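Local coordinates for protein neurotoxin (Clostridium botulinum, PDB 2QN0) that acts as the zinc-dependent protease of botulinum neurotoxin type C1, its light chain, which probably cleaves neuronal SNARE proteins, at residues I91-R96 and A385-D390; K95-R100 and K365-Q370. All coordinates share one frame; numbering follows the deposited sequence.

Both interactions tie helix 80-97 of the zinc protease to C-terminal parts of the chain, and both are partly buried, with centres about 13 Å apart. Interaction 1 (91-96 with 385-390) uses the flank of the helix and a loop; one lysine ammonium, carbonyl oxygens and a carboxylate dominate it, and it includes the exposed Asp390. Interaction 2 (95-100 with 365-370) lies where the helix runs out into a turn, facing the end of helix 360-366; it buries more surface, counts four buried residues among those touching, and relies on a tyrosine ring, its hydroxyl and two arginines. The segments share Lys95 and Arg96, though Arg96 touches across only interaction 2.

Interaction 1 of 2, residues I91-R96 and A385-D390; sequences IKLFKR and ANILDD
A type I beta turn, Asn386 to Asp389, in the loop that follows strand 383-384 receives the side chain of Lys92 from helix 80-97, so that a C-terminal loop of the clostridial neurotoxin protease is fastened to the flank of this helix. Ile387 and Leu388 are the middle residues of the turn, which is closed by the bond from Asp389 N to Asn386 O. Lys92 leaves the helix with CG anti to its own N (chi1 -174°) and stays extended to the tip, a shape that carries NZ to the carbonyls of the turn. There NZ donates to Ile387 O at 2.8 Å. The C=O...N angle of this bond is 143°, and the nitrogen lies a little out of the carbonyl plane. The bond from NZ to Leu388 O is longer, 3.2 Å, and weak, but water 1 adds a second path, accepting from NZ and donating to Leu388 O at 2.7 Å. The carbonyl of Tyr393, further along the same loop, also accepts from NZ; the ammonium is thus gripped by main-chain oxygens as well as by a carboxylate, a setting that would be expected to favour its charged form. Apolar contact is looser. The methylene CD of Lys92 passes Leu388 CD2 at 4.2 Å, while Leu388 also rests on Thr85, Lys88 and Glu89 one to two turns earlier in the helix. From the next residue of the helix, Leu93 CD2 comes to 4.5 Å from Ile387 CD1, and Leu93 continues onto Pro223 and Ile224 at the start of helix 223-238, which bears the zinc ligands His229 and His233. Lys92 NZ also forms a salt bridge with Asp390 OD1 at 2.9 Å, meeting the oxygen from above the carboxylate, 45° out of its plane.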
loop_
_atom_site.group_PDB
_atom_site.type_symbol
_atom_site.label_atom_id
_atom_site.label_comp_id
_atom_site.label_asym_id
_atom_site.label_seq_id
_atom_site.Cartn_x
_atom_site.Cartn_y
_atom_site.Cartn_z
ATOM N N ILE A 91 -6.193 -8.037 8.895
ATOM C CA ILE A 91 -7.633 -7.835 9.005
ATOM C C ILE A 91 -7.962 -6.852 10.127
ATOM O O ILE A 91 -8.757 -5.927 9.945
ATOM C CB ILE A 91 -8.372 -9.180 9.272
ATOM C CG1 ILE A 91 -8.284 -10.071 8.035
ATOM C CG2 ILE A 91 -9.827 -8.919 9.658
ATOM C CD1 ILE A 91 -8.795 -9.420 6.764
ATOM N N LYS A 92 -7.344 -7.046 11.287
ATOM C CA LYS A 92 -7.609 -6.165 12.417
ATOM C C LYS A 92 -7.217 -4.728 12.086
ATOM O O LYS A 92 -7.925 -3.785 12.442
ATOM C CB LYS A 92 -6.851 -6.638 13.661
ATOM C CG LYS A 92 -7.197 -5.852 14.921
ATOM C CD LYS A 92 -6.579 -6.494 16.156
ATOM C CE LYS A 92 -7.033 -5.791 17.427
ATOM N NZ LYS A 92 -6.503 -6.480 18.638
ATOM N N LEU A 93 -6.095 -4.560 11.394
ATOM C CA LEU A 93 -5.651 -3.218 11.036
ATOM C C LEU A 93 -6.636 -2.551 10.077
ATOM O O LEU A 93 -6.905 -1.357 10.195
ATOM C CB LEU A 93 -4.244 -3.272 10.431
ATOM C CG LEU A 93 -3.189 -3.735 11.442
ATOM C CD1 LEU A 93 -1.842 -3.873 10.755
ATOM C CD2 LEU A 93 -3.103 -2.735 12.596
ATOM N N PHE A 94 -7.184 -3.312 9.132
ATOM C CA PHE A 94 -8.151 -2.721 8.213
ATOM C C PHE A 94 -9.393 -2.277 8.974
ATOM O O PHE A 94 -9.990 -1.256 8.651
ATOM C CB PHE A 94 -8.531 -3.695 7.095
ATOM C CG PHE A 94 -7.707 -3.526 5.845
ATOM C CD1 PHE A 94 -6.432 -4.072 5.754
ATOM C CD2 PHE A 94 -8.193 -2.779 4.775
ATOM C CE1 PHE A 94 -5.650 -3.877 4.617
ATOM C CE2 PHE A 94 -7.420 -2.576 3.633
ATOM C CZ PHE A 94 -6.144 -3.128 3.554
ATOM N N LYS A 95 -9.785 -3.041 9.991
ATOM C CA LYS A 95 -10.949 -2.660 10.786
ATOM C C LYS A 95 -10.683 -1.335 11.505
ATOM O O LYS A 95 -11.566 -0.480 11.604
ATOM C CB LYS A 95 -11.277 -3.753 11.811
ATOM C CG LYS A 95 -11.818 -5.042 11.200
ATOM C CD LYS A 95 -12.082 -6.068 12.301
ATOM C CE LYS A 95 -12.577 -7.392 11.755
ATOM N NZ LYS A 95 -12.799 -8.362 12.873
ATOM N N ARG A 96 -9.464 -1.160 12.004
ATOM C CA ARG A 96 -9.119 0.074 12.701
ATOM C C ARG A 96 -9.074 1.228 11.705
ATOM O O ARG A 96 -9.544 2.326 11.991
ATOM C CB ARG A 96 -7.773 -0.071 13.425
ATOM C CG ARG A 96 -7.333 1.178 14.189
ATOM C CD ARG A 96 -6.324 0.819 15.273
ATOM N NE ARG A 96 -5.488 1.949 15.682
ATOM C CZ ARG A 96 -5.938 3.080 16.218
ATOM N NH1 ARG A 96 -7.237 3.259 16.422
ATOM N NH2 ARG A 96 -5.080 4.036 16.557
ATOM N N ALA A 385 4.850 -6.006 18.969
ATOM C CA ALA A 385 3.913 -6.274 20.046
ATOM C C ALA A 385 2.865 -7.260 19.560
ATOM O O ALA A 385 2.760 -7.521 18.363
ATOM C CB ALA A 385 3.240 -4.974 20.487
ATOM N N ASN A 386 2.099 -7.813 20.495
ATOM C CA ASN A 386 1.044 -8.758 20.147
ATOM C C ASN A 386 -0.202 -7.923 19.909
ATOM O O ASN A 386 -1.063 -7.799 20.784
ATOM C CB ASN A 386 0.821 -9.740 21.298
ATOM C CG ASN A 386 2.109 -10.392 21.755
ATOM O OD1 ASN A 386 2.906 -10.858 20.940
ATOM N ND2 ASN A 386 2.318 -10.434 23.067
ATOM N N ILE A 387 -0.291 -7.342 18.715
ATOM C CA ILE A 387 -1.411 -6.477 18.379
ATOM C C ILE A 387 -2.772 -7.157 18.267
ATOM O O ILE A 387 -3.792 -6.477 18.165
ATOM C CB ILE A 387 -1.131 -5.680 17.082
ATOM C CG1 ILE A 387 -0.871 -6.631 15.916
ATOM C CG2 ILE A 387 0.082 -4.772 17.291
ATOM C CD1 ILE A 387 -0.701 -5.912 14.587
ATOM N N LEU A 388 -2.799 -8.486 18.289
ATOM C CA LEU A 388 -4.080 -9.190 18.219
ATOM C C LEU A 388 -4.724 -9.229 19.608
ATOM O O LEU A 388 -5.923 -9.478 19.744
ATOM C CB LEU A 388 -3.893 -10.615 17.686
ATOM C CG LEU A 388 -3.508 -10.740 16.207
ATOM C CD1 LEU A 388 -3.422 -12.208 15.811
ATOM C CD2 LEU A 388 -4.545 -10.029 15.351
ATOM N N ASP A 389 -3.919 -8.970 20.635
ATOM C CA ASP A 389 -4.390 -8.964 22.023
ATOM C C ASP A 389 -5.047 -7.616 22.314
ATOM O O ASP A 389 -4.363 -6.595 22.369
ATOM C CB ASP A 389 -3.202 -9.170 22.969
ATOM C CG ASP A 389 -3.620 -9.336 24.424
ATOM O OD1 ASP A 389 -4.701 -8.843 24.814
ATOM O OD2 ASP A 389 -2.845 -9.950 25.187
ATOM N N ASP A 390 -6.365 -7.606 22.512
ATOM C CA ASP A 390 -7.069 -6.353 22.781
ATOM C C ASP A 390 -6.615 -5.622 24.040
ATOM O O ASP A 390 -6.964 -4.460 24.241
ATOM C CB ASP A 390 -8.584 -6.576 22.842
ATOM C CG ASP A 390 -9.208 -6.730 21.467
ATOM O OD1 ASP A 390 -8.726 -6.076 20.516
ATOM O OD2 ASP A 390 -10.189 -7.491 21.335
HETATM O O HOH W 1 -7.969 -9.079 18.091
#

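Interaction 2 of 2, residues K95-R100 and K365-Q370; sequences KRINSR and KIYNVQ
Tyr367 reaches across from the end of helix 360-366 and donates a hydrogen bond from its hydroxyl to Ile97 O: OH to Ile97 O is 2.6 Å, in the carbonyl plane and on a lone pair, at a C=O...O angle of 129°. With CG anti to the carbonyl carbon, the ring extends toward the segment 95-100 and presents its edge to Arg96 O and Ile97 O. Arg100 covers one face. Its first torsion (chi1 -54°) sets CG beside the backbone N and over the ring in a CH-pi contact, 3.5 Å from the centroid of Tyr367. The bend at chi2 then turns the rest of the chain back along the ring toward Ile366 O, so that the guanidinium lies only 17° from the ring plane. Arg100 NH1 comes within 3.0 Å of Ile366 O, which sits at the guanidinium edge, while NH2 bonds to Gln396 O. The contact joins two chain reversals: a type I beta turn from Ile97 to Arg100, where helix 80-97 gives way to helix 101-112 with Arg100 as N-cap, and a Schellman motif with Asn368 at positive phi closing helix 360-366. Within the turn Arg96 O accepts from both Ser99 N and Ser99 OG, the hydroxyl at 2.6 Å. The buried Arg96 guanidinium has its charge met by Asp222, and its NH1 donates to Ile395 O. Across the contact, water 2 accepts from Arg96 NH2 at 2.8 Å in the guanidinium plane and donates to Tyr367 O. Beside this bridge the edge of the same guanidinium meets a methyl group, Arg96 NH2 lying 3.5 Å from Val369 CG1.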
loop_
_atom_site.group_PDB
_atom_site.type_symbol
_atom_site.label_atom_id
_atom_site.label_comp_id
_atom_site.label_asym_id
_atom_site.label_seq_id
_atom_site.Cartn_x
_atom_site.Cartn_y
_atom_site.Cartn_z
ATOM N N LYS A 95 -9.785 -3.041 9.991
ATOM C CA LYS A 95 -10.949 -2.660 10.786
ATOM C C LYS A 95 -10.683 -1.335 11.505
ATOM O O LYS A 95 -11.566 -0.480 11.604
ATOM C CB LYS A 95 -11.277 -3.753 11.811
ATOM C CG LYS A 95 -11.818 -5.042 11.200
ATOM C CD LYS A 95 -12.082 -6.068 12.301
ATOM C CE LYS A 95 -12.577 -7.392 11.755
ATOM N NZ LYS A 95 -12.799 -8.362 12.873
ATOM N N ARG A 96 -9.464 -1.160 12.004
ATOM C CA ARG A 96 -9.119 0.074 12.701
ATOM C C ARG A 96 -9.074 1.228 11.705
ATOM O O ARG A 96 -9.544 2.326 11.991
ATOM C CB ARG A 96 -7.773 -0.071 13.425
ATOM C CG ARG A 96 -7.333 1.178 14.189
ATOM C CD ARG A 96 -6.324 0.819 15.273
ATOM N NE ARG A 96 -5.488 1.949 15.682
ATOM C CZ ARG A 96 -5.938 3.080 16.218
ATOM N NH1 ARG A 96 -7.237 3.259 16.422
ATOM N NH2 ARG A 96 -5.080 4.036 16.557
ATOM N N ILE A 97 -8.517 0.976 10.527
ATOM C CA ILE A 97 -8.459 2.010 9.502
ATOM C C ILE A 97 -9.891 2.418 9.155
ATOM O O ILE A 97 -10.202 3.601 9.008
ATOM C CB ILE A 97 -7.744 1.485 8.230
ATOM C CG1 ILE A 97 -6.255 1.283 8.526
ATOM C CG2 ILE A 97 -7.930 2.471 7.071
ATOM C CD1 ILE A 97 -5.492 0.559 7.425
ATOM N N ASN A 98 -10.762 1.418 9.062
ATOM C CA ASN A 98 -12.166 1.611 8.713
ATOM C C ASN A 98 -12.993 2.295 9.802
ATOM O O ASN A 98 -14.150 2.648 9.571
ATOM C CB ASN A 98 -12.783 0.246 8.374
ATOM C CG ASN A 98 -14.073 0.361 7.584
ATOM O OD1 ASN A 98 -14.199 1.205 6.696
ATOM N ND2 ASN A 98 -15.029 -0.514 7.883
ATOM N N SER A 99 -12.405 2.490 10.981
ATOM C CA SER A 99 -13.123 3.115 12.089
ATOM C C SER A 99 -13.263 4.635 11.974
ATOM O O SER A 99 -14.045 5.238 12.709
ATOM C CB SER A 99 -12.466 2.751 13.430
ATOM O OG SER A 99 -11.229 3.422 13.614
ATOM N N ARG A 100 -12.499 5.256 11.073
ATOM C CA ARG A 100 -12.591 6.703 10.855
ATOM C C ARG A 100 -13.050 6.928 9.417
ATOM O O ARG A 100 -12.727 6.143 8.527
ATOM C CB ARG A 100 -11.239 7.399 11.066
ATOM C CG ARG A 100 -10.582 7.125 12.411
ATOM C CD ARG A 100 -11.520 7.353 13.565
ATOM N NE ARG A 100 -10.971 6.826 14.810
ATOM C CZ ARG A 100 -10.098 7.463 15.582
ATOM N NH1 ARG A 100 -9.664 8.671 15.246
ATOM N NH2 ARG A 100 -9.661 6.887 16.697
ATOM N N LYS A 365 -3.032 12.923 12.510
ATOM C CA LYS A 365 -3.876 13.896 13.193
ATOM C C LYS A 365 -5.298 13.368 13.355
ATOM O O LYS A 365 -5.885 13.450 14.434
ATOM C CB LYS A 365 -3.918 15.211 12.407
ATOM C CG LYS A 365 -2.584 15.940 12.344
ATOM C CD LYS A 365 -2.696 17.256 11.581
ATOM C CE LYS A 365 -3.052 17.032 10.119
ATOM N NZ LYS A 365 -3.138 18.317 9.364
ATOM N N ILE A 366 -5.848 12.816 12.280
ATOM C CA ILE A 366 -7.214 12.303 12.309
ATOM C C ILE A 366 -7.430 11.130 13.265
ATOM O O ILE A 366 -8.443 11.082 13.969
ATOM C CB ILE A 366 -7.669 11.920 10.885
ATOM C CG1 ILE A 366 -7.720 13.184 10.020
ATOM C CG2 ILE A 366 -9.041 11.242 10.928
ATOM C CD1 ILE A 366 -7.992 12.921 8.556
ATOM N N TYR A 367 -6.488 10.193 13.305
ATOM C CA TYR A 367 -6.611 9.038 14.197
ATOM C C TYR A 367 -6.077 9.342 15.592
ATOM O O TYR A 367 -6.081 8.483 16.470
ATOM C CB TYR A 367 -5.879 7.832 13.604
ATOM C CG TYR A 367 -6.593 7.233 12.410
ATOM C CD1 TYR A 367 -7.351 6.068 12.535
ATOM C CD2 TYR A 367 -6.547 7.858 11.164
ATOM C CE1 TYR A 367 -8.051 5.538 11.444
ATOM C CE2 TYR A 367 -7.242 7.342 10.070
ATOM C CZ TYR A 367 -7.992 6.185 10.218
ATOM O OH TYR A 367 -8.693 5.691 9.141
ATOM N N ASN A 368 -5.611 10.571 15.781
ATOM C CA ASN A 368 -5.084 11.017 17.067
ATOM C C ASN A 368 -4.012 10.098 17.652
ATOM O O ASN A 368 -4.139 9.618 18.779
ATOM C CB ASN A 368 -6.231 11.173 18.071
ATOM C CG ASN A 368 -5.802 11.889 19.335
ATOM O OD1 ASN A 368 -5.230 12.980 19.281
ATOM N ND2 ASN A 368 -6.082 11.283 20.485
ATOM N N VAL A 369 -2.957 9.854 16.882
ATOM C CA VAL A 369 -1.858 9.018 17.343
ATOM C C VAL A 369 -0.550 9.777 17.186
ATOM O O VAL A 369 -0.447 10.698 16.371
ATOM C CB VAL A 369 -1.745 7.696 16.537
ATOM C CG1 VAL A 369 -3.004 6.856 16.732
ATOM C CG2 VAL A 369 -1.516 7.995 15.057
ATOM N N GLN A 370 0.441 9.401 17.984
ATOM C CA GLN A 370 1.755 10.019 17.902
ATOM C C GLN A 370 2.373 9.468 16.626
ATOM O O GLN A 370 2.083 8.338 16.234
ATOM C CB GLN A 370 2.608 9.606 19.108
ATOM C CG GLN A 370 4.005 10.218 19.143
ATOM C CD GLN A 370 3.972 11.734 19.240
ATOM O OE1 GLN A 370 3.529 12.415 18.314
ATOM N NE2 GLN A 370 4.438 12.271 20.370
HETATM O O HOH W 2 -6.637 6.148 17.641
#